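Type III effector HopA1 (Pseudomonas syringae pv. tomato str. DC3000, PDB 4RSX) is a type III effector of a plant-pathogenic bacterium, probably secreted into host cells to act there, though its molecular activity is not established. Local coordinates at residues Ala92-Tyr97 with Pro148-Gln153. Numbering follows the deposited sequence.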
loop_
_atom_site.group_PDB
_atom_site.type_symbol
_atom_site.label_atom_id
_atom_site.label_comp_id
_atom_site.label_asym_id
_atom_site.label_seq_id
_atom_site.Cartn_x
_atom_site.Cartn_y
_atom_site.Cartn_z
ATOM N N ALA A 92 -4.444 -18.750 5.596
ATOM C CA ALA A 92 -4.733 -18.485 4.185
ATOM C C ALA A 92 -5.708 -17.327 3.935
ATOM O O ALA A 92 -5.608 -16.640 2.921
ATOM C CB ALA A 92 -5.227 -19.756 3.491
ATOM N N LYS A 93 -6.645 -17.114 4.855
ATOM C CA LYS A 93 -7.609 -16.026 4.723
ATOM C C LYS A 93 -7.069 -14.708 5.277
ATOM O O LYS A 93 -7.705 -13.658 5.131
ATOM C CB LYS A 93 -8.921 -16.388 5.441
ATOM C CG LYS A 93 -9.704 -17.522 4.790
ATOM C CD LYS A 93 -11.021 -17.829 5.531
ATOM C CE LYS A 93 -11.837 -18.874 4.761
ATOM N NZ LYS A 93 -12.733 -19.712 5.626
ATOM N N ARG A 94 -5.897 -14.752 5.907
ATOM C CA ARG A 94 -5.415 -13.593 6.669
ATOM C C ARG A 94 -4.156 -12.940 6.100
ATOM O O ARG A 94 -3.990 -11.723 6.177
ATOM C CB ARG A 94 -5.139 -13.983 8.128
ATOM C CG ARG A 94 -6.218 -14.836 8.792
ATOM C CD ARG A 94 -7.131 -13.997 9.680
ATOM N NE ARG A 94 -6.375 -13.183 10.635
ATOM C CZ ARG A 94 -6.926 -12.302 11.471
ATOM N NH1 ARG A 94 -8.242 -12.119 11.476
ATOM N NH2 ARG A 94 -6.159 -11.602 12.302
ATOM N N PHE A 95 -3.257 -13.751 5.556
ATOM C CA PHE A 95 -1.956 -13.245 5.145
ATOM C C PHE A 95 -2.009 -12.550 3.786
ATOM O O PHE A 95 -3.041 -12.576 3.111
ATOM C CB PHE A 95 -0.911 -14.368 5.154
ATOM C CG PHE A 95 -0.417 -14.733 6.544
ATOM C CD1 PHE A 95 -0.858 -14.029 7.665
ATOM C CD2 PHE A 95 0.494 -15.767 6.722
ATOM C CE1 PHE A 95 -0.409 -14.356 8.950
ATOM C CE2 PHE A 95 0.956 -16.102 8.001
ATOM C CZ PHE A 95 0.499 -15.392 9.116
ATOM N N PHE A 96 -0.898 -11.926 3.395
ATOM C CA PHE A 96 -0.807 -11.263 2.092
ATOM C C PHE A 96 -0.500 -12.226 0.949
ATOM O O PHE A 96 0.224 -13.203 1.130
ATOM C CB PHE A 96 0.296 -10.211 2.111
ATOM C CG PHE A 96 -0.128 -8.902 2.687
ATOM C CD1 PHE A 96 -0.852 -7.996 1.920
ATOM C CD2 PHE A 96 0.205 -8.570 3.990
ATOM C CE1 PHE A 96 -1.240 -6.782 2.450
ATOM C CE2 PHE A 96 -0.186 -7.358 4.533
ATOM C CZ PHE A 96 -0.907 -6.461 3.762
ATOM N N TYR A 97 -1.028 -11.921 -0.233
ATOM C CA TYR A 97 -0.634 -12.612 -1.453
ATOM C C TYR A 97 -0.034 -11.600 -2.426
ATOM O O TYR A 97 -0.488 -10.456 -2.507
ATOM C CB TYR A 97 -1.847 -13.280 -2.095
ATOM C CG TYR A 97 -2.466 -14.368 -1.251
ATOM C CD1 TYR A 97 -2.175 -15.698 -1.492
ATOM C CD2 TYR A 97 -3.348 -14.067 -0.219
ATOM C CE1 TYR A 97 -2.742 -16.713 -0.735
ATOM C CE2 TYR A 97 -3.915 -15.072 0.559
ATOM C CZ TYR A 97 -3.602 -16.396 0.290
ATOM O OH TYR A 97 -4.147 -17.417 1.034
ATOM N N PRO A 148 -8.703 -12.273 2.381
ATOM C CA PRO A 148 -10.108 -11.836 2.361
ATOM C C PRO A 148 -10.724 -11.573 3.730
ATOM O O PRO A 148 -11.644 -10.753 3.831
ATOM C CB PRO A 148 -10.837 -13.006 1.679
ATOM C CG PRO A 148 -9.922 -14.193 1.852
ATOM C CD PRO A 148 -8.538 -13.605 1.768
ATOM N N ALA A 149 -10.247 -12.239 4.774
ATOM C CA ALA A 149 -10.814 -11.983 6.095
ATOM C C ALA A 149 -10.452 -10.581 6.597
ATOM O O ALA A 149 -11.149 -10.028 7.442
ATOM C CB ALA A 149 -10.385 -13.050 7.091
ATOM N N CYS A 150 -9.365 -10.010 6.074
ATOM C CA CYS A 150 -8.869 -8.717 6.567
ATOM C C CYS A 150 -9.023 -7.581 5.565
ATOM O O CYS A 150 -8.724 -6.433 5.883
ATOM C CB CYS A 150 -7.389 -8.821 6.960
ATOM S SG CYS A 150 -7.042 -9.972 8.310
ATOM N N HIS A 151 -9.468 -7.893 4.353
ATOM C CA HIS A 151 -9.622 -6.850 3.347
ATOM C C HIS A 151 -10.616 -5.792 3.821
ATOM O O HIS A 151 -11.742 -6.124 4.200
ATOM C CB HIS A 151 -10.081 -7.437 2.022
ATOM C CG HIS A 151 -9.666 -6.630 0.833
ATOM N ND1 HIS A 151 -8.845 -7.129 -0.156
ATOM C CD2 HIS A 151 -9.955 -5.355 0.478
ATOM C CE1 HIS A 151 -8.653 -6.198 -1.075
ATOM N NE2 HIS A 151 -9.309 -5.109 -0.710
ATOM N N GLY A 152 -10.189 -4.525 3.812
ATOM C CA GLY A 152 -11.031 -3.431 4.271
ATOM C C GLY A 152 -10.693 -2.972 5.680
ATOM O O GLY A 152 -11.248 -1.981 6.165
ATOM N N GLN A 153 -9.775 -3.682 6.334
ATOM C CA GLN A 153 -9.368 -3.336 7.697
ATOM C C GLN A 153 -7.924 -2.852 7.811
ATOM O O GLN A 153 -7.465 -2.518 8.903
ATOM C CB GLN A 153 -9.534 -4.542 8.623
ATOM C CG GLN A 153 -10.956 -4.891 8.987
ATOM C CD GLN A 153 -11.085 -6.341 9.428
ATOM O OE1 GLN A 153 -11.899 -7.088 8.890
ATOM N NE2 GLN A 153 -10.267 -6.749 10.397
#
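Two loops at one end of the neighbouring antiparallel strands 96-101 and 140-146, both in the HopA1 family region of this C-terminal portion of the effector, meet where Lys93 and Arg94, in the loop leading into strand 96-101, lie against Pro148, Ala149 and Cys150, which follow strand 140-146. A single backbone hydrogen bond joins them, from Ala149 N to Lys93 O (2.9 Å), with the donor in the carbonyl plane and an N-H...O angle of 152°. The Pro148 ring and the Ala149 methyl pack around this acceptor, Ala149 CB lying 3.4 Å from Lys93 O. Ala149 CB also touches Lys93 CB (4.0 Å), beyond which the lysine chain runs out extended and away, and NZ forms a salt bridge with Glu49. Arg94 starts away from the other loop but bends at chi2 (-100°) and again at chi3 (-52°), which brings its guanidinium back over Cys150. The sulfur sits over the centre of one face, SG 3.9 Å from Arg94 CZ, a face-on contact rather than an N-H bond. Cys150 then begins a type II beta turn closed by Gln153 N to Cys150 O (3.0 Å), with Gly152 at its third position. Within the first loop, Tyr97 OH donates to a lone pair of Ala92 O, tying the loop to the strand. Helix 45-58 borders the contact through Gln48 and Phe51, helix 82-88 packs on Tyr97, and Tyr97 pairs with Val145 of strand 140-146.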